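Polysaccharide deacetylase (Streptococcus pyogenes, PDB 6DQ3) probably removes N-acetyl groups, as a zinc-dependent carbohydrate esterase 4 family enzyme, from the cell wall linkage unit of streptococcal rhamnopolysaccharides. Local coordinates at residues 15-20 / 84-89; 39-44 / 92-97. One frame throughout, in Å; residues are numbered along the deposited sequence.

How the interactions relate
From the N terminus, strand 8-14 runs into 15-20, the first half of interaction 1; helix 34-46 follows and supplies 39-44 to interaction 2. Strand 71-77 then pairs parallel with strand 8-14, and helix 81-93 gives 84-89 to interaction 1 before its C-terminal end, in 92-97, closes interaction 2. The order of the four segments alternates, so the two loops cross, neither one lying within the other. Their centres are about 14 Å apart, and helix 81-93 serves both: its middle meets the loop after strand 8-14, while its end meets helix 34-46, which precedes strand 71-77 in the chain.

Interaction 1. Residues 15-20 / 84-89; sequences HAIHVM and YNVAYP. With ZN (zinc ion), chain F; ACT (acetate ion), chain C.
Val86 packs over Ile17 where helix 81-93 meets the loop leaving strand 8-14, in the polysaccharide deacetylase fold of the carbohydrate esterase 4 family. The tightest approach is a side chain on a backbone carbonyl: Val86 CB lies 3.4 Å from Ile17 O. Farther out, Ile17 CG2 meets Val86 CG1 at 4.1 Å; both methyls stand anti to their own backbone N, which turns them toward each other. Ile17 CD1 reaches Ala87 CB at 4.4 Å, and Phe37 and Phe76 also pack on these two residues, extending the apolar layer to helix 34-46 and strand 71-77. The contact is modest, burying 147 Å² over both sides.

His18 grazes the same valine, its CB 4.3 Å from Val86 CG2. With chi1 at 56°, CG sits between the backbone N and the carbonyl carbon, and the imidazole leads away from the helix to bind a zinc ion that Glu24 also ligates. Asp82, in the first turn of helix 81-93, accepts both His18 ND1 and Ile17 N at one oxygen, OD2, thereby fixing the ring and the loop together. At the start of the loop, next to strand 8-14, His15 touches Asp78, a ligand of a second zinc. Acetate meets this imidazole at its edge: His15 NE2 donates to acetate O at 2.7 Å, nearly straight at 167°.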
# COMPACT_ATOMS: atom_id res chain seq x y z
N HIS A 15 2.10 1.86 -7.92
CA HIS A 15 2.08 0.52 -8.49
C HIS A 15 3.45 0.27 -9.10
O HIS A 15 4.40 -0.05 -8.37
CB HIS A 15 0.95 0.38 -9.51
CG HIS A 15 -0.38 0.07 -8.87
ND1 HIS A 15 -1.14 1.03 -8.24
CD2 HIS A 15 -1.06 -1.09 -8.73
CE1 HIS A 15 -2.24 0.48 -7.76
NE2 HIS A 15 -2.22 -0.81 -8.05
N ALA A 16 3.59 0.47 -10.40
CA ALA A 16 4.85 0.18 -11.08
C ALA A 16 5.83 1.34 -10.97
O ALA A 16 5.46 2.50 -11.18
CB ALA A 16 4.60 -0.13 -12.55
N ILE A 17 7.08 1.03 -10.66
CA ILE A 17 8.17 2.00 -10.71
C ILE A 17 9.35 1.32 -11.38
O ILE A 17 10.02 0.48 -10.77
CB ILE A 17 8.57 2.52 -9.32
CG1 ILE A 17 7.35 3.12 -8.62
CG2 ILE A 17 9.67 3.57 -9.45
CD1 ILE A 17 7.61 3.70 -7.25
N HIS A 18 9.61 1.66 -12.64
CA HIS A 18 10.77 1.13 -13.33
C HIS A 18 10.95 1.87 -14.64
O HIS A 18 10.07 2.60 -15.09
CB HIS A 18 10.66 -0.40 -13.55
CG HIS A 18 9.44 -0.83 -14.29
ND1 HIS A 18 8.30 -1.28 -13.65
CD2 HIS A 18 9.19 -0.95 -15.62
CE1 HIS A 18 7.40 -1.63 -14.55
NE2 HIS A 18 7.91 -1.43 -15.75
N VAL A 19 12.13 1.69 -15.24
CA VAL A 19 12.38 2.23 -16.56
C VAL A 19 11.51 1.49 -17.57
O VAL A 19 11.42 0.26 -17.54
CB VAL A 19 13.87 2.11 -16.92
CG1 VAL A 19 14.07 2.51 -18.37
CG2 VAL A 19 14.72 2.97 -16.00
N MET A 20 10.88 2.24 -18.46
CA MET A 20 9.92 1.65 -19.38
C MET A 20 10.62 0.83 -20.47
O MET A 20 11.74 1.13 -20.89
CB MET A 20 9.07 2.74 -20.04
CG MET A 20 7.94 3.27 -19.18
SD MET A 20 6.90 4.42 -20.10
CE MET A 20 7.82 5.95 -19.92
N TYR A 84 11.08 -4.51 -5.07
CA TYR A 84 12.37 -4.90 -4.48
C TYR A 84 13.55 -4.38 -5.30
O TYR A 84 14.55 -3.94 -4.72
CB TYR A 84 12.44 -6.42 -4.38
CG TYR A 84 13.74 -6.97 -3.85
CD1 TYR A 84 14.05 -6.87 -2.50
CD2 TYR A 84 14.64 -7.61 -4.69
CE1 TYR A 84 15.23 -7.38 -2.01
CE2 TYR A 84 15.82 -8.13 -4.20
CZ TYR A 84 16.11 -8.01 -2.86
OH TYR A 84 17.29 -8.52 -2.36
N ASN A 85 13.46 -4.44 -6.63
CA ASN A 85 14.61 -4.08 -7.45
C ASN A 85 14.80 -2.57 -7.57
O ASN A 85 15.93 -2.10 -7.68
CB ASN A 85 14.49 -4.66 -8.86
CG ASN A 85 14.67 -6.16 -8.91
OD1 ASN A 85 15.35 -6.76 -8.08
ND2 ASN A 85 14.05 -6.79 -9.91
N VAL A 86 13.71 -1.81 -7.56
CA VAL A 86 13.78 -0.39 -7.88
C VAL A 86 13.34 0.46 -6.69
O VAL A 86 14.11 1.30 -6.21
CB VAL A 86 12.94 -0.08 -9.13
CG1 VAL A 86 13.09 1.37 -9.55
CG2 VAL A 86 13.32 -1.02 -10.28
N ALA A 87 12.12 0.25 -6.21
CA ALA A 87 11.59 1.15 -5.18
C ALA A 87 12.35 1.01 -3.87
O ALA A 87 12.66 2.02 -3.22
CB ALA A 87 10.10 0.87 -4.97
N TYR A 88 12.65 -0.22 -3.45
CA TYR A 88 13.24 -0.45 -2.13
C TYR A 88 14.59 0.24 -1.95
O TYR A 88 14.80 0.86 -0.89
CB TYR A 88 13.33 -1.97 -1.92
CG TYR A 88 14.03 -2.41 -0.67
CD1 TYR A 88 13.59 -2.00 0.58
CD2 TYR A 88 15.13 -3.26 -0.73
CE1 TYR A 88 14.23 -2.40 1.73
CE2 TYR A 88 15.78 -3.66 0.41
CZ TYR A 88 15.33 -3.23 1.64
OH TYR A 88 15.97 -3.64 2.78
N PRO A 89 15.54 0.16 -2.89
CA PRO A 89 16.79 0.92 -2.70
C PRO A 89 16.57 2.41 -2.53
O PRO A 89 17.24 3.06 -1.72
CB PRO A 89 17.59 0.62 -3.97
CG PRO A 89 17.04 -0.68 -4.48
CD PRO A 89 15.58 -0.71 -4.08
ZN ZN F . 7.10 -2.56 -17.37
C ACT C . -5.14 -2.84 -6.94
O ACT C . -3.91 -2.77 -7.16
OXT ACT C . -5.86 -3.83 -7.12
CH3 ACT C . -5.76 -1.64 -6.42

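Interaction 2. Residues 39-44 / 92-97; sequences QQLQKM and KKYDAK
This is a helix-end packing contact, in which an aromatic residue at the C-terminal end of helix 81-93 lies against the flank of helix 34-46, at the Schellman motif that ends helix 81-93. In the motif, Asp95 has a positive phi of 52°; Ala96 N bonds back to Leu91 O, and Asp95 N reaches Lys92 O at 3.0 Å. Tyr94 is the first residue to leave helical geometry, and this residue supplies most of its segment's share of the 211 Å² buried.

One face of that ring lies on the helix backbone: Gln42 N stands 3.9 Å above the plane, over the ring centre. The opposite face carries the aliphatic part of Lys93, whose CG is displaced toward the rim. Leu41 comes in at the ring's CD2 side, with Leu41 CB 3.8 Å from Tyr94 CD2, and Leu41 CD1 beside the same carbon. Leu41 also packs on Ile90, Leu91 and Phe51, so it joins the two helices to strand 50-51.

The CD1-CE1-CZ side of the ring rests on Gln42, with Tyr94 CE1 3.6 Å from Gln42 CA. Gln42 CG is anti to the backbone N (chi1 179°), and the chain, extended beyond it, carries the amide away. The phenol's polar partner is Asp38, one turn earlier on helix 34-46: its OD1 is hydrogen-bonded to Tyr94 OH, while its OD2 forms a salt bridge with Lys93 NZ. The same hydroxyl also touches an aliphatic carbon, Gln42 CB lying 3.5 Å from Tyr94 OH.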
# COMPACT_ATOMS: atom_id res chain seq x y z
N GLN A 39 12.84 11.84 -6.70
CA GLN A 39 12.60 13.26 -6.46
C GLN A 39 11.38 13.50 -5.58
O GLN A 39 11.35 14.47 -4.82
CB GLN A 39 12.44 14.00 -7.80
CG GLN A 39 13.73 14.09 -8.60
CD GLN A 39 13.50 14.43 -10.06
OE1 GLN A 39 12.42 14.89 -10.44
NE2 GLN A 39 14.51 14.20 -10.89
N GLN A 40 10.36 12.64 -5.68
CA GLN A 40 9.21 12.75 -4.79
C GLN A 40 9.61 12.48 -3.35
O GLN A 40 9.25 13.23 -2.44
CB GLN A 40 8.11 11.80 -5.23
CG GLN A 40 7.44 12.18 -6.54
CD GLN A 40 6.57 11.07 -7.08
OE1 GLN A 40 6.63 9.93 -6.62
NE2 GLN A 40 5.75 11.39 -8.07
N LEU A 41 10.37 11.40 -3.11
CA LEU A 41 10.79 11.10 -1.75
C LEU A 41 11.72 12.18 -1.21
O LEU A 41 11.61 12.56 -0.03
CB LEU A 41 11.48 9.74 -1.69
CG LEU A 41 10.62 8.49 -1.78
CD1 LEU A 41 11.52 7.27 -1.58
CD2 LEU A 41 9.50 8.51 -0.77
N GLN A 42 12.66 12.65 -2.03
CA GLN A 42 13.53 13.73 -1.60
C GLN A 42 12.73 14.92 -1.10
O GLN A 42 13.04 15.50 -0.05
CB GLN A 42 14.44 14.15 -2.75
CG GLN A 42 15.39 15.29 -2.42
CD GLN A 42 16.14 15.80 -3.64
OE1 GLN A 42 15.76 15.51 -4.77
NE2 GLN A 42 17.21 16.55 -3.41
N LYS A 43 11.68 15.31 -1.83
CA LYS A 43 10.89 16.47 -1.45
C LYS A 43 10.10 16.21 -0.17
O LYS A 43 9.97 17.10 0.68
CB LYS A 43 9.97 16.87 -2.60
CG LYS A 43 9.23 18.18 -2.40
CD LYS A 43 10.14 19.39 -2.48
CE LYS A 43 9.39 20.64 -2.05
NZ LYS A 43 10.12 21.89 -2.40
N MET A 44 9.55 15.00 -0.02
CA MET A 44 8.88 14.66 1.23
C MET A 44 9.84 14.72 2.41
O MET A 44 9.50 15.23 3.48
CB MET A 44 8.25 13.27 1.13
CG MET A 44 7.07 13.19 0.18
SD MET A 44 6.34 11.54 0.15
CE MET A 44 6.24 11.26 -1.61
N LYS A 92 15.25 3.09 0.97
CA LYS A 92 16.34 3.04 1.93
C LYS A 92 17.20 4.29 1.86
O LYS A 92 17.65 4.81 2.89
CB LYS A 92 17.20 1.80 1.70
CG LYS A 92 16.57 0.49 2.14
CD LYS A 92 17.60 -0.63 2.19
CE LYS A 92 18.11 -0.99 0.80
NZ LYS A 92 19.06 -2.14 0.83
N LYS A 93 17.47 4.77 0.64
CA LYS A 93 18.27 5.98 0.46
C LYS A 93 17.73 7.13 1.29
O LYS A 93 18.50 7.89 1.89
CB LYS A 93 18.30 6.35 -1.02
CG LYS A 93 18.87 7.72 -1.35
CD LYS A 93 18.93 7.93 -2.87
CE LYS A 93 19.51 9.29 -3.23
NZ LYS A 93 19.50 9.53 -4.70
N TYR A 94 16.41 7.27 1.36
CA TYR A 94 15.79 8.36 2.09
C TYR A 94 15.28 7.94 3.47
O TYR A 94 14.58 8.71 4.12
CB TYR A 94 14.66 8.96 1.24
CG TYR A 94 15.22 9.69 0.03
CD1 TYR A 94 15.81 10.94 0.18
CD2 TYR A 94 15.22 9.10 -1.23
CE1 TYR A 94 16.34 11.61 -0.91
CE2 TYR A 94 15.76 9.77 -2.33
CZ TYR A 94 16.32 11.02 -2.15
OH TYR A 94 16.87 11.70 -3.22
N ASP A 95 15.67 6.76 3.94
CA ASP A 95 15.27 6.27 5.25
C ASP A 95 13.76 6.34 5.40
O ASP A 95 13.23 6.81 6.42
CB ASP A 95 15.97 7.05 6.36
CG ASP A 95 15.80 6.41 7.73
OD1 ASP A 95 15.51 5.20 7.79
OD2 ASP A 95 15.94 7.12 8.75
N ALA A 96 13.06 5.89 4.37
CA ALA A 96 11.60 5.92 4.33
C ALA A 96 11.03 4.52 4.54
O ALA A 96 11.64 3.52 4.14
CB ALA A 96 11.11 6.50 3.00
N LYS A 97 9.87 4.47 5.17
CA LYS A 97 9.13 3.23 5.35
C LYS A 97 8.01 3.16 4.31
O LYS A 97 7.49 4.19 3.88
CB LYS A 97 8.56 3.13 6.76
CG LYS A 97 9.57 3.44 7.87
CD LYS A 97 9.14 2.90 9.24
CE LYS A 97 7.83 3.52 9.72
NZ LYS A 97 8.00 4.73 10.58